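Local coordinates for protein seryl-tRNA synthetase, cytoplasmic (Candida albicans, PDB 3QO8) that catalyses the two-step attachment of serine to tRNA(Ser), activating the amino acid with ATP to seryl-AMP before passing it to the acceptor end of the tRNA, at residues E156-D162 with Y444-K450; M218-A222 with Q377-L381; Q22-G26 with V117-D121; F7-K11 with I35-Y39. All coordinates share one frame; numbering follows the deposited sequence.

Contact 1. Residues E156-D162 with Y444-K450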
loop_
_atom_site.group_PDB
_atom_site.type_symbol
_atom_site.label_atom_id
_atom_site.label_comp_id
_atom_site.label_asym_id
_atom_site.label_seq_id
_atom_site.Cartn_x
_atom_site.Cartn_y
_atom_site.Cartn_z
ATOM N N GLU A 156 25.319 0.816 -2.589
ATOM C CA GLU A 156 26.369 -0.119 -2.983
ATOM C C GLU A 156 26.444 -1.313 -2.035
ATOM O O GLU A 156 26.550 -2.459 -2.468
ATOM C CB GLU A 156 27.728 0.606 -3.047
ATOM C CG GLU A 156 27.873 1.478 -4.299
ATOM C CD GLU A 156 29.081 2.422 -4.250
ATOM O OE1 GLU A 156 29.434 2.891 -3.153
ATOM O OE2 GLU A 156 29.669 2.706 -5.316
ATOM N N VAL A 157 26.406 -1.040 -0.738
ATOM C CA VAL A 157 26.337 -2.122 0.236
ATOM C C VAL A 157 25.140 -3.026 -0.063
ATOM O O VAL A 157 25.282 -4.239 -0.173
ATOM C CB VAL A 157 26.222 -1.578 1.660
ATOM C CG1 VAL A 157 26.039 -2.728 2.669
ATOM C CG2 VAL A 157 27.471 -0.731 2.002
ATOM N N LEU A 158 23.960 -2.432 -0.210
ATOM C CA LEU A 158 22.753 -3.231 -0.404
ATOM C C LEU A 158 22.850 -4.053 -1.680
ATOM O O LEU A 158 22.402 -5.185 -1.716
ATOM C CB LEU A 158 21.505 -2.350 -0.430
ATOM C CG LEU A 158 20.141 -3.036 -0.281
ATOM C CD1 LEU A 158 20.091 -3.987 0.933
ATOM C CD2 LEU A 158 19.062 -1.966 -0.177
ATOM N N LEU A 159 23.446 -3.490 -2.724
ATOM C CA LEU A 159 23.647 -4.251 -3.949
ATOM C C LEU A 159 24.622 -5.418 -3.730
ATOM O O LEU A 159 24.377 -6.530 -4.171
ATOM C CB LEU A 159 24.162 -3.341 -5.069
ATOM C CG LEU A 159 24.034 -3.911 -6.477
ATOM C CD1 LEU A 159 22.564 -4.100 -6.808
ATOM C CD2 LEU A 159 24.697 -2.996 -7.490
ATOM N N ARG A 160 25.737 -5.172 -3.049
ATOM C CA ARG A 160 26.719 -6.238 -2.854
ATOM C C ARG A 160 26.133 -7.371 -2.008
ATOM O O ARG A 160 26.538 -8.527 -2.144
ATOM C CB ARG A 160 28.015 -5.693 -2.223
ATOM C CG ARG A 160 28.847 -4.827 -3.166
ATOM C CD ARG A 160 30.325 -4.888 -2.788
ATOM N NE ARG A 160 30.858 -6.241 -2.926
ATOM C CZ ARG A 160 32.066 -6.622 -2.512
ATOM N NH1 ARG A 160 32.878 -5.752 -1.931
ATOM N NH2 ARG A 160 32.464 -7.877 -2.682
ATOM N N LEU A 161 25.167 -7.038 -1.152
ATOM C CA LEU A 161 24.497 -8.033 -0.319
ATOM C C LEU A 161 23.397 -8.776 -1.079
ATOM O O LEU A 161 22.800 -9.718 -0.560
ATOM C CB LEU A 161 23.894 -7.373 0.929
ATOM C CG LEU A 161 24.892 -6.822 1.956
ATOM C CD1 LEU A 161 24.184 -6.019 3.047
ATOM C CD2 LEU A 161 25.707 -7.962 2.561
ATOM N N ASP A 162 23.137 -8.348 -2.309
ATOM C CA ASP A 162 21.991 -8.841 -3.065
ATOM C C ASP A 162 20.719 -8.651 -2.227
ATOM O O ASP A 162 19.911 -9.567 -2.096
ATOM C CB ASP A 162 22.168 -10.320 -3.417
ATOM C CG ASP A 162 21.167 -10.799 -4.458
ATOM O OD1 ASP A 162 20.696 -9.968 -5.274
ATOM O OD2 ASP A 162 20.858 -12.014 -4.458
ATOM N N TYR A 444 29.073 -10.230 1.656
ATOM C CA TYR A 444 28.843 -9.693 0.327
ATOM C C TYR A 444 28.751 -10.874 -0.618
ATOM O O TYR A 444 29.499 -11.841 -0.487
ATOM C CB TYR A 444 29.990 -8.777 -0.091
ATOM C CG TYR A 444 29.989 -7.433 0.611
ATOM C CD1 TYR A 444 28.794 -6.822 0.982
ATOM C CD2 TYR A 444 31.180 -6.787 0.914
ATOM C CE1 TYR A 444 28.792 -5.598 1.622
ATOM C CE2 TYR A 444 31.187 -5.561 1.559
ATOM C CZ TYR A 444 29.985 -4.974 1.905
ATOM O OH TYR A 444 29.983 -3.760 2.544
ATOM N N ILE A 445 27.828 -10.792 -1.563
ATOM C CA ILE A 445 27.526 -11.902 -2.456
ATOM C C ILE A 445 27.909 -11.534 -3.879
ATOM O O ILE A 445 28.210 -12.401 -4.693
ATOM C CB ILE A 445 26.007 -12.225 -2.432
ATOM C CG1 ILE A 445 25.608 -12.869 -1.109
ATOM C CG2 ILE A 445 25.622 -13.129 -3.583
ATOM C CD1 ILE A 445 24.150 -13.242 -1.051
ATOM N N LYS A 446 27.879 -10.241 -4.172
ATOM C CA LYS A 446 28.124 -9.740 -5.520
ATOM C C LYS A 446 29.201 -8.670 -5.460
ATOM O O LYS A 446 29.394 -8.050 -4.418
ATOM C CB LYS A 446 26.841 -9.128 -6.096
ATOM C CG LYS A 446 25.625 -10.054 -6.024
ATOM C CD LYS A 446 24.449 -9.560 -6.862
ATOM C CE LYS A 446 23.867 -8.276 -6.299
ATOM N NZ LYS A 446 22.556 -7.900 -6.908
ATOM N N GLU A 447 29.900 -8.457 -6.572
ATOM C CA GLU A 447 30.851 -7.356 -6.680
ATOM C C GLU A 447 30.162 -6.184 -7.362
ATOM O O GLU A 447 29.219 -6.384 -8.122
ATOM C CB GLU A 447 32.064 -7.776 -7.516
ATOM C CG GLU A 447 32.839 -8.964 -6.970
ATOM C CD GLU A 447 34.062 -8.550 -6.169
ATOM O OE1 GLU A 447 34.357 -7.334 -6.100
ATOM O OE2 GLU A 447 34.732 -9.446 -5.609
ATOM N N LEU A 448 30.624 -4.964 -7.106
ATOM C CA LEU A 448 30.119 -3.820 -7.857
ATOM C C LEU A 448 30.798 -3.811 -9.221
ATOM O O LEU A 448 31.973 -4.162 -9.332
ATOM C CB LEU A 448 30.404 -2.502 -7.138
ATOM C CG LEU A 448 29.773 -2.236 -5.773
ATOM C CD1 LEU A 448 30.201 -0.870 -5.277
ATOM C CD2 LEU A 448 28.265 -2.332 -5.861
ATOM N N PRO A 449 30.065 -3.409 -10.267
ATOM C CA PRO A 449 30.683 -3.340 -11.594
ATOM C C PRO A 449 31.909 -2.424 -11.605
ATOM O O PRO A 449 32.908 -2.755 -12.241
ATOM C CB PRO A 449 29.566 -2.767 -12.478
ATOM C CG PRO A 449 28.602 -2.132 -11.532
ATOM C CD PRO A 449 28.666 -2.955 -10.279
ATOM N N LYS A 450 31.844 -1.309 -10.882
ATOM C CA LYS A 450 32.903 -0.304 -10.937
ATOM C C LYS A 450 34.171 -0.659 -10.145
ATOM O O LYS A 450 35.278 -0.545 -10.671
ATOM C CB LYS A 450 32.373 1.069 -10.505
ATOM C CG LYS A 450 32.275 1.272 -9.003
ATOM C CD LYS A 450 32.474 2.738 -8.644
ATOM C CE LYS A 450 32.596 2.937 -7.141
ATOM N NZ LYS A 450 32.882 4.361 -6.809
HETATM O O HOH W 1 30.385 5.327 -5.653
#
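Arg160, in the last turn of helix 154-160, meets the C-terminal segment 444-450 with both its backbone and its side chain. Its carbonyl oxygen accepts two hydrogen bonds, from Ile445 N at 2.7 Å and from Lys446 N at 3.0 Å, the latter in the carbonyl plane on a lone pair. The side chain returns the grip: NE donates to Lys446 O at 2.8 Å, nearly straight (169°), with the acceptor at the guanidinium edge. One guanidinium face lies against Tyr444, the two planes 27° apart, and the methylene CD sits over the ring centre in a CH-pi contact. Over the opposite guanidinium face Glu447 OE1 offers only a long, out-of-plane charge contact. The bend at chi3 (63°) sets the guanidinium between Tyr444 and Glu447. Leu448 packs its CD1 across Glu156 CG, while Leu161 CD2 reaches Tyr444 CD1 at 3.6 Å. At the ends, Lys446 NZ forms a salt bridge with Asp162 OD1 at 3.2 Å, from above the carboxylate plane, and a water joins Glu156 OE2 to the poorly ordered Lys450 NZ. Arg181 holds the other carboxylate oxygen of Asp162, and Ser153 N binds Glu156 OE1; Leu416 of helix 408-419 packs behind Val157 and Leu161. The positive phi of Asp162 fits a Schellman motif, and the C-terminal tail is fastened across this helix C-terminus.

Contact 2. Residues M218-A222 with Q377-L381; sequences MAKTA and QSRNL
Asn380 and Lys220 set their side chains at about a right angle to each other, the amide of Asn380 coming up to the backbone of the loop that follows helix 215-218. With CG anti to the backbone N (chi1 -155°), the asparagine carries ND2 across to Lys220 O, where it donates a hydrogen bond of 2.8 Å. The bond is bent: the N-H...O angle is 138°, and the donor meets the carbonyl well off its axis, at a C=O...N angle of 105°. The oxygen is also tilted from the amide plane, so neither group is aligned squarely with the other. Lys220 CB lies 3.5 Å from the same ND2, and CD passes the backbone oxygen Asn380 O at 3.7 Å before the amino end leads away. Leu381 places CD2 3.9 Å from Lys220 CB, adding an apolar touch beside the polar one.

The short, weakly bonded helix 376-381, which supplies Asn380 and Leu381, follows strand 363-372 of the mainly antiparallel sheet of the class II catalytic core, and the contact joins it to the connection between helices 215-218 and 224-229. One turn earlier in the helix, Gln377 crosses Thr221 obliquely, NE2 and OG1 standing 3.8 Å apart without a hydrogen bond. Gln377 NE2 instead donates to Glu248, a residue that by similarity binds L-serine, which makes Gln377 a second-shell neighbour of the probable serine site, its side chain about 8 Å from the bound seryl-sulfamoyl adenosine. Thr221 OG1 pairs with Ser252 OG of helix 248-252.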
loop_
_atom_site.group_PDB
_atom_site.type_symbol
_atom_site.label_atom_id
_atom_site.label_comp_id
_atom_site.label_asym_id
_atom_site.label_seq_id
_atom_site.Cartn_x
_atom_site.Cartn_y
_atom_site.Cartn_z
ATOM N N MET A 218 -9.033 13.134 5.012
ATOM C CA MET A 218 -7.646 13.512 4.750
ATOM C C MET A 218 -7.523 15.035 4.782
ATOM O O MET A 218 -6.581 15.595 5.353
ATOM C CB MET A 218 -7.175 12.949 3.398
ATOM C CG MET A 218 -5.755 13.369 3.004
ATOM S SD MET A 218 -4.459 12.749 4.109
ATOM C CE MET A 218 -4.245 11.104 3.412
ATOM N N ALA A 219 -8.503 15.703 4.190
ATOM C CA ALA A 219 -8.499 17.159 4.113
ATOM C C ALA A 219 -8.489 17.808 5.499
ATOM O O ALA A 219 -8.072 18.952 5.644
ATOM C CB ALA A 219 -9.686 17.647 3.287
ATOM N N LYS A 220 -8.921 17.079 6.526
ATOM C CA LYS A 220 -8.932 17.653 7.872
ATOM C C LYS A 220 -7.583 17.536 8.588
ATOM O O LYS A 220 -7.367 18.151 9.637
ATOM C CB LYS A 220 -10.038 17.042 8.733
ATOM C CG LYS A 220 -11.461 17.356 8.261
ATOM C CD LYS A 220 -12.463 17.078 9.375
ATOM C CE LYS A 220 -13.907 17.165 8.899
ATOM N NZ LYS A 220 -14.480 15.814 8.623
ATOM N N THR A 221 -6.664 16.761 8.034
ATOM C CA THR A 221 -5.396 16.594 8.725
ATOM C C THR A 221 -4.162 16.944 7.888
ATOM O O THR A 221 -3.099 17.217 8.442
ATOM C CB THR A 221 -5.272 15.193 9.363
ATOM O OG1 THR A 221 -4.128 15.154 10.237
ATOM C CG2 THR A 221 -5.190 14.104 8.292
ATOM N N ALA A 222 -4.310 16.962 6.566
ATOM C CA ALA A 222 -3.213 17.332 5.672
ATOM C C ALA A 222 -3.388 18.754 5.140
ATOM O O ALA A 222 -4.514 19.200 4.895
ATOM C CB ALA A 222 -3.115 16.346 4.514
ATOM N N GLN A 377 -4.644 20.286 14.861
ATOM C CA GLN A 377 -5.351 19.211 14.169
ATOM C C GLN A 377 -6.587 18.769 14.947
ATOM O O GLN A 377 -7.644 18.522 14.366
ATOM C CB GLN A 377 -4.421 18.023 13.928
ATOM C CG GLN A 377 -3.225 18.365 13.046
ATOM C CD GLN A 377 -2.046 17.448 13.306
ATOM O OE1 GLN A 377 -1.679 17.203 14.458
ATOM N NE2 GLN A 377 -1.464 16.915 12.239
ATOM N N SER A 378 -6.452 18.686 16.263
ATOM C CA SER A 378 -7.545 18.224 17.099
ATOM C C SER A 378 -8.742 19.172 17.069
ATOM O O SER A 378 -9.873 18.728 17.192
ATOM C CB SER A 378 -7.062 18.003 18.527
ATOM O OG SER A 378 -6.421 19.156 19.012
ATOM N N ARG A 379 -8.501 20.476 16.906
ATOM C CA ARG A 379 -9.610 21.412 16.717
ATOM C C ARG A 379 -10.362 21.040 15.445
ATOM O O ARG A 379 -11.585 20.993 15.422
ATOM C CB ARG A 379 -9.114 22.873 16.652
ATOM C CG ARG A 379 -10.232 23.897 16.414
ATOM C CD ARG A 379 -9.738 25.360 16.590
ATOM N NE ARG A 379 -9.392 25.647 17.980
ATOM C CZ ARG A 379 -8.159 25.600 18.471
ATOM N NH1 ARG A 379 -7.128 25.302 17.684
ATOM N NH2 ARG A 379 -7.951 25.858 19.751
ATOM N N ASN A 380 -9.625 20.753 14.380
ATOM C CA ASN A 380 -10.262 20.419 13.110
ATOM C C ASN A 380 -11.002 19.077 13.173
ATOM O O ASN A 380 -12.080 18.921 12.602
ATOM C CB ASN A 380 -9.232 20.424 11.979
ATOM C CG ASN A 380 -9.856 20.685 10.627
ATOM O OD1 ASN A 380 -10.981 21.173 10.534
ATOM N ND2 ASN A 380 -9.126 20.367 9.566
ATOM N N LEU A 381 -10.428 18.130 13.904
ATOM C CA LEU A 381 -10.987 16.781 14.022
ATOM C C LEU A 381 -11.955 16.654 15.202
ATOM O O LEU A 381 -12.540 15.590 15.426
ATOM C CB LEU A 381 -9.840 15.782 14.157
ATOM C CG LEU A 381 -8.996 15.649 12.885
ATOM C CD1 LEU A 381 -7.595 15.102 13.196
ATOM C CD2 LEU A 381 -9.719 14.768 11.860
#

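Contact 3. Residues Q22-G26 with V117-D121; sequences QKKRG and VDSQD
Gln120 supplies the polar link, donating from NE2 to Lys24 O in the last turn of helix 15-25. Although the separation is 2.9 Å, the N-H...O angle of 128° makes this a weak bond. A bend at chi2 (-64°) folds the amide back toward the helix end, where NE2 also lies 3.5 Å from Gly26 N, and OE1 is 3.8 Å from Gly26 CA. Gly26 closes the helix as a Schellman motif with positive phi, and its lack of a side chain leaves room for the Gln120 amide.

Van der Waals contact is made by Lys24 and Asp118, whose side chains cross at about a right angle. The carboxylate rests on the first part of the lysine chain: OD1 is 3.6 Å from Lys24 CA, and the two CG atoms are 3.8 Å apart. The charged ends do not meet, since the extended lysine carries NZ 6.0 Å from Asp118 OD2, toward a long, weak ion pair with Glu114.

Within the loop, Ser119 OG accepts from Asp121 N at 3.0 Å, forming an ST turn. Ser341 OG ties the two segments from outside, bonding both Lys24 O and Ser119 N.

With one weak bond and no salt bridge across it, this surface contact is a light attachment of the C-terminal end of helix 15-25 to the chain entering strand 126-131, and the Ser341 hydroxyl, bonded to both segments, supplements the one weak direct bond.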
loop_
_atom_site.group_PDB
_atom_site.type_symbol
_atom_site.label_atom_id
_atom_site.label_comp_id
_atom_site.label_asym_id
_atom_site.label_seq_id
_atom_site.Cartn_x
_atom_site.Cartn_y
_atom_site.Cartn_z
ATOM N N GLN A 22 3.212 34.344 11.698
ATOM C CA GLN A 22 3.180 34.315 10.233
ATOM C C GLN A 22 4.496 34.819 9.644
ATOM O O GLN A 22 5.016 34.271 8.669
ATOM C CB GLN A 22 2.012 35.149 9.704
ATOM C CG GLN A 22 0.635 34.480 9.910
ATOM C CD GLN A 22 0.530 33.149 9.196
ATOM O OE1 GLN A 22 0.741 32.092 9.788
ATOM N NE2 GLN A 22 0.213 33.194 7.910
ATOM N N LYS A 23 5.023 35.872 10.252
ATOM C CA LYS A 23 6.269 36.480 9.805
ATOM C C LYS A 23 7.423 35.498 9.963
ATOM O O LYS A 23 8.213 35.304 9.037
ATOM C CB LYS A 23 6.535 37.754 10.603
ATOM C CG LYS A 23 7.347 38.808 9.873
ATOM C CD LYS A 23 7.130 40.162 10.533
ATOM C CE LYS A 23 5.635 40.397 10.768
ATOM N NZ LYS A 23 5.334 41.657 11.508
ATOM N N LYS A 24 7.510 34.871 11.134
ATOM C CA LYS A 24 8.522 33.840 11.380
ATOM C C LYS A 24 8.435 32.704 10.371
ATOM O O LYS A 24 9.451 32.137 9.975
ATOM C CB LYS A 24 8.373 33.267 12.788
ATOM C CG LYS A 24 8.645 34.258 13.894
ATOM C CD LYS A 24 8.674 33.555 15.227
ATOM C CE LYS A 24 8.691 34.532 16.377
ATOM N NZ LYS A 24 8.507 33.771 17.649
ATOM N N ARG A 25 7.211 32.372 9.971
ATOM C CA ARG A 25 6.963 31.265 9.055
ATOM C C ARG A 25 7.354 31.631 7.628
ATOM O O ARG A 25 7.540 30.758 6.781
ATOM C CB ARG A 25 5.476 30.863 9.089
ATOM C CG ARG A 25 5.085 29.971 10.265
ATOM C CD ARG A 25 3.605 29.517 10.202
ATOM N NE ARG A 25 3.339 28.619 11.318
ATOM C CZ ARG A 25 3.692 27.339 11.320
ATOM N NH1 ARG A 25 4.290 26.808 10.254
ATOM N NH2 ARG A 25 3.456 26.592 12.384
ATOM N N GLY A 26 7.465 32.929 7.367
ATOM C CA GLY A 26 7.632 33.409 6.009
ATOM C C GLY A 26 6.315 33.346 5.251
ATOM O O GLY A 26 6.300 33.267 4.024
ATOM N N VAL A 117 13.935 29.014 16.641
ATOM C CA VAL A 117 14.754 30.007 15.944
ATOM C C VAL A 117 13.992 30.623 14.776
ATOM O O VAL A 117 13.440 29.909 13.947
ATOM C CB VAL A 117 16.069 29.394 15.417
ATOM C CG1 VAL A 117 16.805 30.385 14.500
ATOM C CG2 VAL A 117 16.956 28.983 16.575
ATOM N N ASP A 118 13.970 31.948 14.716
ATOM C CA ASP A 118 13.288 32.653 13.643
ATOM C C ASP A 118 14.194 32.812 12.420
ATOM O O ASP A 118 15.064 33.677 12.396
ATOM C CB ASP A 118 12.817 34.019 14.145
ATOM C CG ASP A 118 12.244 34.883 13.038
ATOM O OD1 ASP A 118 12.084 34.384 11.903
ATOM O OD2 ASP A 118 11.935 36.058 13.307
ATOM N N SER A 119 13.983 31.986 11.399
ATOM C CA SER A 119 14.814 32.048 10.200
ATOM C C SER A 119 14.223 31.231 9.069
ATOM O O SER A 119 13.461 30.298 9.299
ATOM C CB SER A 119 16.218 31.517 10.498
ATOM O OG SER A 119 17.024 31.551 9.332
ATOM N N GLN A 120 14.592 31.578 7.842
ATOM C CA GLN A 120 14.168 30.816 6.678
ATOM C C GLN A 120 15.290 29.893 6.214
ATOM O O GLN A 120 15.139 29.163 5.238
ATOM C CB GLN A 120 13.774 31.763 5.548
ATOM C CG GLN A 120 12.783 32.833 5.966
ATOM C CD GLN A 120 11.443 32.260 6.398
ATOM O OE1 GLN A 120 10.832 31.457 5.689
ATOM N NE2 GLN A 120 10.981 32.674 7.569
ATOM N N ASP A 121 16.407 29.922 6.931
ATOM C CA ASP A 121 17.616 29.225 6.507
ATOM C C ASP A 121 17.996 28.127 7.496
ATOM O O ASP A 121 18.377 28.409 8.634
ATOM C CB ASP A 121 18.761 30.232 6.367
ATOM C CG ASP A 121 20.017 29.624 5.765
ATOM O OD1 ASP A 121 20.085 28.384 5.608
ATOM O OD2 ASP A 121 20.951 30.399 5.457
#

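Contact 4. Residues F7-K11 with I35-Y39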
loop_
_atom_site.group_PDB
_atom_site.type_symbol
_atom_site.label_atom_id
_atom_site.label_comp_id
_atom_site.label_asym_id
_atom_site.label_seq_id
_atom_site.Cartn_x
_atom_site.Cartn_y
_atom_site.Cartn_z
ATOM N N PHE A 7 -7.996 35.275 16.894
ATOM C CA PHE A 7 -7.794 36.461 16.055
ATOM C C PHE A 7 -8.489 37.697 16.627
ATOM O O PHE A 7 -8.327 38.798 16.116
ATOM C CB PHE A 7 -8.328 36.210 14.636
ATOM C CG PHE A 7 -7.622 35.095 13.909
ATOM C CD1 PHE A 7 -6.634 35.374 12.976
ATOM C CD2 PHE A 7 -7.949 33.771 14.162
ATOM C CE1 PHE A 7 -5.973 34.355 12.310
ATOM C CE2 PHE A 7 -7.296 32.743 13.504
ATOM C CZ PHE A 7 -6.302 33.036 12.574
ATOM N N LEU A 8 -9.276 37.509 17.681
ATOM C CA LEU A 8 -10.196 38.550 18.140
ATOM C C LEU A 8 -9.821 39.089 19.514
ATOM O O LEU A 8 -10.022 38.422 20.532
ATOM C CB LEU A 8 -11.622 38.002 18.155
ATOM C CG LEU A 8 -12.020 37.406 16.801
ATOM C CD1 LEU A 8 -13.365 36.692 16.878
ATOM C CD2 LEU A 8 -12.021 38.506 15.737
ATOM N N VAL A 9 -9.264 40.295 19.525
ATOM C CA VAL A 9 -8.857 40.951 20.759
ATOM C C VAL A 9 -10.016 41.011 21.747
ATOM O O VAL A 9 -9.837 40.820 22.950
ATOM C CB VAL A 9 -8.350 42.386 20.487
ATOM C CG1 VAL A 9 -8.661 43.286 21.650
ATOM C CG2 VAL A 9 -6.862 42.370 20.212
ATOM N N GLU A 10 -11.209 41.271 21.227
ATOM C CA GLU A 10 -12.380 41.463 22.073
ATOM C C GLU A 10 -12.828 40.144 22.693
ATOM O O GLU A 10 -13.614 40.126 23.640
ATOM C CB GLU A 10 -13.520 42.091 21.267
ATOM C CG GLU A 10 -14.046 41.200 20.137
ATOM C CD GLU A 10 -13.324 41.409 18.805
ATOM O OE1 GLU A 10 -12.092 41.652 18.802
ATOM O OE2 GLU A 10 -14.005 41.332 17.756
ATOM N N LYS A 11 -12.315 39.041 22.157
ATOM C CA LYS A 11 -12.685 37.714 22.627
ATOM C C LYS A 11 -11.558 37.080 23.427
ATOM O O LYS A 11 -11.625 35.904 23.781
ATOM C CB LYS A 11 -13.047 36.816 21.445
ATOM C CG LYS A 11 -14.317 37.221 20.724
ATOM C CD LYS A 11 -15.540 36.663 21.420
ATOM C CE LYS A 11 -16.797 36.938 20.616
ATOM N NZ LYS A 11 -17.968 36.178 21.136
ATOM N N ILE A 35 -8.817 38.209 8.033
ATOM C CA ILE A 35 -9.632 37.312 8.832
ATOM C C ILE A 35 -10.463 38.125 9.822
ATOM O O ILE A 35 -11.661 37.896 9.978
ATOM C CB ILE A 35 -8.753 36.268 9.536
ATOM C CG1 ILE A 35 -8.332 35.203 8.524
ATOM C CG2 ILE A 35 -9.483 35.640 10.714
ATOM C CD1 ILE A 35 -7.128 34.413 8.928
ATOM N N ILE A 36 -9.837 39.119 10.448
ATOM C CA ILE A 36 -10.542 39.971 11.396
ATOM C C ILE A 36 -11.666 40.762 10.724
ATOM O O ILE A 36 -12.762 40.882 11.274
ATOM C CB ILE A 36 -9.576 40.932 12.118
ATOM C CG1 ILE A 36 -8.546 40.134 12.924
ATOM C CG2 ILE A 36 -10.347 41.890 13.012
ATOM C CD1 ILE A 36 -7.416 41.009 13.534
ATOM N N ALA A 37 -11.403 41.291 9.533
ATOM C CA ALA A 37 -12.412 42.073 8.827
ATOM C C ALA A 37 -13.623 41.203 8.496
ATOM O O ALA A 37 -14.767 41.540 8.831
ATOM C CB ALA A 37 -11.827 42.692 7.561
ATOM N N GLU A 38 -13.369 40.071 7.850
ATOM C CA GLU A 38 -14.448 39.172 7.465
ATOM C C GLU A 38 -15.246 38.702 8.679
ATOM O O GLU A 38 -16.461 38.542 8.606
ATOM C CB GLU A 38 -13.903 37.999 6.654
ATOM C CG GLU A 38 -13.078 38.460 5.459
ATOM C CD GLU A 38 -12.989 37.425 4.355
ATOM O OE1 GLU A 38 -13.477 36.291 4.551
ATOM O OE2 GLU A 38 -12.433 37.754 3.285
ATOM N N TYR A 39 -14.577 38.506 9.808
ATOM C CA TYR A 39 -15.313 38.141 11.007
ATOM C C TYR A 39 -16.332 39.217 11.391
ATOM O O TYR A 39 -17.458 38.914 11.800
ATOM C CB TYR A 39 -14.384 37.889 12.184
ATOM C CG TYR A 39 -15.165 37.683 13.459
ATOM C CD1 TYR A 39 -15.732 36.449 13.754
ATOM C CD2 TYR A 39 -15.358 38.729 14.350
ATOM C CE1 TYR A 39 -16.456 36.257 14.909
ATOM C CE2 TYR A 39 -16.079 38.547 15.508
ATOM C CZ TYR A 39 -16.626 37.310 15.784
ATOM O OH TYR A 39 -17.347 37.126 16.939
#
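Leu8 and Tyr39 pack tightly: Leu8 CD1 stands 3.5 Å from the centroid of the tyrosine ring, only 11° off its normal, a CH-pi contact over the middle of the face. The second methyl, CD2, touches the same ring at Tyr39 CD2, 3.6 Å away. The ring reaches Leu8 because chi1 of 173° carries it out from the helix, away from the backbone N. A second CH-pi contact works in the other direction, with Ile35 CG2 over one face of Phe7, offset toward the rim, while Ile35 CD1 meets Phe7 CE1 at 3.6 Å. Ile36 adds its CG1 and CD1 against the backbone oxygen Phe7 O.

The exposed side is looser. Glu10 runs antiparallel alongside Tyr39, with OE2 4.1 Å from CE2, and Lys11 brings CE to 3.7 Å from Tyr39 OH. No hydrogen bond spans the two segments.

Beyond the contact, Ile18 of helix 15-25 packs on Phe7, and Ile105 of helix 74-107 on Ile35. The N-terminal loop thus lies against helix 30-65 near the base of the long helical arm, where helices 15-25 and 74-107 also converge.

Overall arrangement
From the N terminus, contact 4 opens first, at residues 7-11, and closes at 35-39, looping around helix 15-25. Contact 3 starts inside that loop, at 22-26, and closes at 117-121, so the two cross; contact 4 ties the N-terminal loop to helix 30-65, and contact 3 ties the end of helix 15-25 to the chain beyond helix 74-107. Contact 1 opens at 156-162 and closes only at 444-450, spanning most of the catalytic core, with contact 2 (218-222 with 377-381) nested within it. Contact 2 joins helix 376-381 to the loop between helices 215-218 and 224-229, its nearest atoms about 8 Å from contact 4. Contacts 1 and 4 lie on opposite sides of the chain's centre, their centres 62 Å apart.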